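Local atomic coordinates of Lmo2125 protein (PDB entry 5TU0), a protein that binds maltose and, as a lipoprotein of the bacterial solute-binding protein 1 family, probably delivers it to a membrane transporter for uptake. Residues 10-15 with 61-66; 82-87 with 276-281. The protein carries 2 engineered substitutions. All blocks are in the same frame, centred on the assembly; numbering follows the deposited sequence.

From the N terminus, strand 10-15 leads into helix 17-34, strand 37-42 and helix 45-58 before 61-66 comes back beside it, and contact 1 closes that loop of 45 residues. Contact 2 opens later, at 82-87, and closes after 188 residues when strand 272-278 arrives; the two loops therefore follow in series, neither nested nor crossed. They meet side by side: strand 64-68 lies antiparallel to 272-278, M65 O probably accepts a hydrogen bond from V277 N, and V15 packs on W276. Together they tie the N-terminal strands to the late-returning strand and the loop after helix 69-77, an example of one lobe assembled from distant parts of a chain.

Contact 1: 10-15 with 61-66; sequences TLTVSV and APDVMM
P62 lies against T12 and S14 where the chain enters strand 64-68, which runs parallel to strand 10-15. The order 37-42, 10-15, 64-68, with helices 17-34 and 45-58 linking successive strands, is the alternating beta-alpha layout of the periplasmic binding protein fold. The proline ring sets CB 3.6 Å from S14 CB and crosses the T12 side chain at about a right angle. D63, still short of the strand, makes its carboxylate stand in for a strand partner: OD2 takes the T12 N-H at 2.8 Å in an almost straight bond (174°), through the lone pair facing away from OD1. With CG turned beside its own backbone N (chi1 -64°), the acid curls back toward strand 10-15, and L11 CD1 rests on its CB. OD1 points to S282 and N284, both of the tartronate pocket, so one carboxylate joins the strand to that site. T12 O is gripped twice, weakly by D63 N and more squarely by V64 N at 3.1 Å. V64 then repays the pairing, its O receiving S14 N at 3.0 Å, and these bonds flank the bridge between V13 and V64. The CG2 methyls of V13 and V64 meet closely, although V64 is modelled in two positions and the closeness is doubtful. At M65 the CA-H leans on S14 O, 3.4 Å from CA to oxygen. By M66 the strands have parted enough for a water to step in: it donates to S14 O at 2.7 Å and accepts from M66 N at 2.9 Å.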
# COMPACT_ATOMS: atom_id res chain seq x y z
N THR A 10 1.08 33.38 -6.13
CA THR A 10 0.14 32.30 -6.43
C THR A 10 0.81 30.91 -6.37
O THR A 10 2.03 30.80 -6.54
CB THR A 10 -0.56 32.56 -7.80
OG1 THR A 10 -1.54 31.53 -8.07
CG2 THR A 10 0.47 32.64 -8.93
N LEU A 11 0.00 29.88 -6.11
CA LEU A 11 0.46 28.50 -5.95
C LEU A 11 -0.47 27.55 -6.71
O LEU A 11 -1.69 27.60 -6.52
CB LEU A 11 0.44 28.12 -4.47
CG LEU A 11 0.98 26.72 -4.12
CD1 LEU A 11 2.50 26.73 -4.16
CD2 LEU A 11 0.48 26.27 -2.76
N THR A 12 0.08 26.68 -7.55
CA THR A 12 -0.74 25.73 -8.29
C THR A 12 -0.69 24.34 -7.65
O THR A 12 0.38 23.72 -7.53
CB THR A 12 -0.36 25.68 -9.78
OG1 THR A 12 -0.55 26.98 -10.35
CG2 THR A 12 -1.24 24.70 -10.53
N VAL A 13 -1.88 23.85 -7.26
CA VAL A 13 -2.02 22.58 -6.56
C VAL A 13 -2.74 21.64 -7.48
O VAL A 13 -3.85 21.94 -7.90
CB VAL A 13 -2.84 22.77 -5.26
CG1 VAL A 13 -3.10 21.44 -4.55
CG2 VAL A 13 -2.14 23.76 -4.34
N SER A 14 -2.09 20.53 -7.85
CA SER A 14 -2.68 19.54 -8.74
C SER A 14 -3.03 18.27 -7.99
O SER A 14 -2.17 17.66 -7.34
CB SER A 14 -1.75 19.21 -9.91
OG SER A 14 -2.40 18.36 -10.85
N VAL A 15 -4.28 17.85 -8.10
CA VAL A 15 -4.72 16.64 -7.43
C VAL A 15 -5.68 15.84 -8.29
O VAL A 15 -6.28 16.35 -9.21
CB VAL A 15 -5.39 16.92 -6.06
CG1 VAL A 15 -4.38 17.42 -5.04
CG2 VAL A 15 -6.58 17.88 -6.17
N ALA A 61 4.58 22.85 -15.09
CA ALA A 61 4.18 21.86 -14.09
C ALA A 61 3.57 22.55 -12.87
O ALA A 61 3.96 23.68 -12.55
CB ALA A 61 5.39 21.06 -13.65
N PRO A 62 2.66 21.86 -12.16
CA PRO A 62 2.11 22.42 -10.93
C PRO A 62 3.22 22.57 -9.87
O PRO A 62 4.28 21.93 -9.98
CB PRO A 62 1.09 21.36 -10.48
CG PRO A 62 1.63 20.09 -11.05
CD PRO A 62 2.18 20.48 -12.38
N ASP A 63 2.98 23.41 -8.87
CA ASP A 63 3.95 23.59 -7.79
C ASP A 63 3.94 22.45 -6.80
O ASP A 63 5.00 22.03 -6.31
CB ASP A 63 3.65 24.87 -7.03
CG ASP A 63 3.81 26.09 -7.89
OD1 ASP A 63 4.93 26.31 -8.38
OD2 ASP A 63 2.81 26.83 -8.04
N VAL A 64 2.74 21.96 -6.45
CA VAL A 64 2.60 20.85 -5.51
C VAL A 64 1.60 19.84 -6.04
O VAL A 64 0.67 20.18 -6.78
CB VAL A 64 2.18 21.31 -4.10
CG1 VAL A 64 3.26 22.17 -3.45
CG2 VAL A 64 0.86 22.05 -4.16
N MET A 65 1.81 18.59 -5.66
CA MET A 65 0.95 17.49 -6.08
C MET A 65 1.13 16.34 -5.08
O MET A 65 1.84 16.48 -4.11
CB MET A 65 1.32 17.09 -7.51
CG MET A 65 2.71 16.47 -7.65
SD MET A 65 3.64 17.07 -9.09
CE MET A 65 4.19 18.61 -8.36
N MET A 66 0.48 15.22 -5.33
CA MET A 66 0.63 14.08 -4.46
C MET A 66 1.33 12.95 -5.21
O MET A 66 1.41 12.95 -6.45
CB MET A 66 -0.74 13.62 -3.96
CG MET A 66 -1.49 14.68 -3.15
SD MET A 66 -3.19 14.19 -2.76
CE MET A 66 -2.90 12.69 -1.86
O HOH W 1 -1.56 15.01 -7.39

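Contact 2: 82-87 with 276-281; sequences AEVKLG and WVVSNY
V278 turns both its methyls on the 82-87 segment, one to each of two neighbours. CG1 lies anti to the backbone N (chi1 177°) and faces the CB of A82 at 4.0 Å, while CG2, beside the backbone N, meets CG1 of V84 at 3.7 Å. The two valines cross obliquely, branch against branch. V84 offers CG1, the methyl opposite its carbonyl carbon, and A288 and L292 of helix 285-295 add to the apolar surroundings of V278. Beside this apolar contact A82 N donates to V278 O at 2.8 Å in a fairly straight bond (168°), the donor tilted 25° from the carbonyl plane. The return link is indirect: a water accepts from V278 N at 2.8 Å and probably gives a proton to A82 O, though it has other acceptors to serve. An irregular segment is thereby laid beside V278 of strand 272-278 in the mixed sheet of this solute-binding lobe, and V84 also hydrogen-bonds through its backbone to I106 of strand 105-121, which attaches the loop to a second strand of the same sheet. At S279 the chain makes an ST turn, S279 OG accepting from Y281 N at 3.2 Å. N280 lies alongside A82, its CG held anti to the backbone N, with its CB near A82 N and its OD1 3.6 Å from A82 CA. That oxygen's strongest partner is K285 NZ, of the tartronate pocket, while ND2 donates to G79 O, which fixes how the amide is rotated beside the alanine.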
# COMPACT_ATOMS: atom_id res chain seq x y z
N ALA A 82 11.54 18.67 -5.12
CA ALA A 82 12.38 19.47 -4.23
C ALA A 82 12.54 18.77 -2.88
O ALA A 82 11.62 18.10 -2.43
CB ALA A 82 11.72 20.82 -4.00
N GLU A 83 13.67 18.97 -2.22
CA GLU A 83 13.82 18.51 -0.83
C GLU A 83 12.94 19.43 0.01
O GLU A 83 12.91 20.64 -0.24
CB GLU A 83 15.26 18.62 -0.33
CG GLU A 83 16.23 17.71 -1.04
CD GLU A 83 17.64 17.86 -0.52
OE1 GLU A 83 17.83 17.93 0.72
OE2 GLU A 83 18.56 17.91 -1.36
N VAL A 84 12.22 18.85 0.96
CA VAL A 84 11.28 19.60 1.81
C VAL A 84 11.48 19.26 3.27
O VAL A 84 12.14 18.25 3.60
CB VAL A 84 9.81 19.32 1.43
CG1 VAL A 84 9.51 19.87 0.04
CG2 VAL A 84 9.50 17.82 1.49
N LYS A 85 10.91 20.09 4.13
CA LYS A 85 10.99 19.88 5.57
C LYS A 85 9.65 19.36 6.05
O LYS A 85 8.61 19.61 5.42
CB LYS A 85 11.33 21.16 6.30
CG LYS A 85 12.63 21.83 5.86
CD LYS A 85 12.90 23.07 6.69
CE LYS A 85 14.13 23.83 6.21
NZ LYS A 85 15.36 22.99 6.26
N LEU A 86 9.68 18.63 7.17
CA LEU A 86 8.47 18.12 7.80
C LEU A 86 8.09 19.01 8.97
O LEU A 86 8.52 18.79 10.10
CB LEU A 86 8.67 16.68 8.26
CG LEU A 86 9.06 15.69 7.18
CD1 LEU A 86 9.22 14.31 7.80
CD2 LEU A 86 8.04 15.67 6.06
N GLY A 87 7.27 20.02 8.69
CA GLY A 87 6.82 20.96 9.72
C GLY A 87 6.06 20.26 10.84
O GLY A 87 6.11 20.69 12.00
N TRP A 276 2.46 14.52 0.02
CA TRP A 276 2.44 15.72 -0.77
C TRP A 276 3.90 15.99 -1.17
O TRP A 276 4.82 15.84 -0.36
CB TRP A 276 1.87 16.89 0.03
CG TRP A 276 0.40 16.88 0.13
CD1 TRP A 276 -0.36 16.34 1.12
CD2 TRP A 276 -0.51 17.47 -0.81
NE1 TRP A 276 -1.70 16.57 0.86
CE2 TRP A 276 -1.81 17.24 -0.33
CE3 TRP A 276 -0.34 18.15 -2.01
CZ2 TRP A 276 -2.95 17.70 -1.00
CZ3 TRP A 276 -1.47 18.61 -2.69
CH2 TRP A 276 -2.75 18.37 -2.18
N VAL A 277 4.10 16.38 -2.43
CA VAL A 277 5.43 16.65 -2.95
C VAL A 277 5.47 18.00 -3.64
O VAL A 277 4.42 18.52 -4.03
CB VAL A 277 5.89 15.54 -3.91
CG1 VAL A 277 5.85 14.19 -3.20
CG2 VAL A 277 5.04 15.48 -5.19
N VAL A 278 6.67 18.56 -3.77
CA VAL A 278 6.90 19.88 -4.40
C VAL A 278 7.74 19.71 -5.64
O VAL A 278 8.79 19.06 -5.61
CB VAL A 278 7.63 20.83 -3.44
CG1 VAL A 278 7.93 22.17 -4.11
CG2 VAL A 278 6.82 21.02 -2.17
N SER A 279 7.29 20.29 -6.75
CA SER A 279 8.05 20.27 -7.99
C SER A 279 9.41 20.94 -7.79
O SER A 279 9.49 22.03 -7.24
CB SER A 279 7.27 21.01 -9.07
OG SER A 279 8.05 21.20 -10.24
N ASN A 280 10.48 20.29 -8.25
CA ASN A 280 11.83 20.88 -8.13
C ASN A 280 11.98 22.05 -9.11
O ASN A 280 12.93 22.81 -8.99
CB ASN A 280 12.91 19.83 -8.39
CG ASN A 280 14.26 20.19 -7.77
OD1 ASN A 280 14.35 21.00 -6.84
ND2 ASN A 280 15.31 19.55 -8.26
N TYR A 281 11.04 22.18 -10.04
CA TYR A 281 11.04 23.26 -11.04
C TYR A 281 10.20 24.44 -10.59
O TYR A 281 10.14 25.46 -11.29
CB TYR A 281 10.48 22.72 -12.37
CG TYR A 281 11.11 21.40 -12.82
CD1 TYR A 281 12.26 21.39 -13.60
CD2 TYR A 281 10.54 20.18 -12.48
CE1 TYR A 281 12.84 20.20 -14.01
CE2 TYR A 281 11.10 18.98 -12.88
CZ TYR A 281 12.26 19.00 -13.64
OH TYR A 281 12.82 17.82 -14.04
O HOH W 2 8.95 17.24 -2.76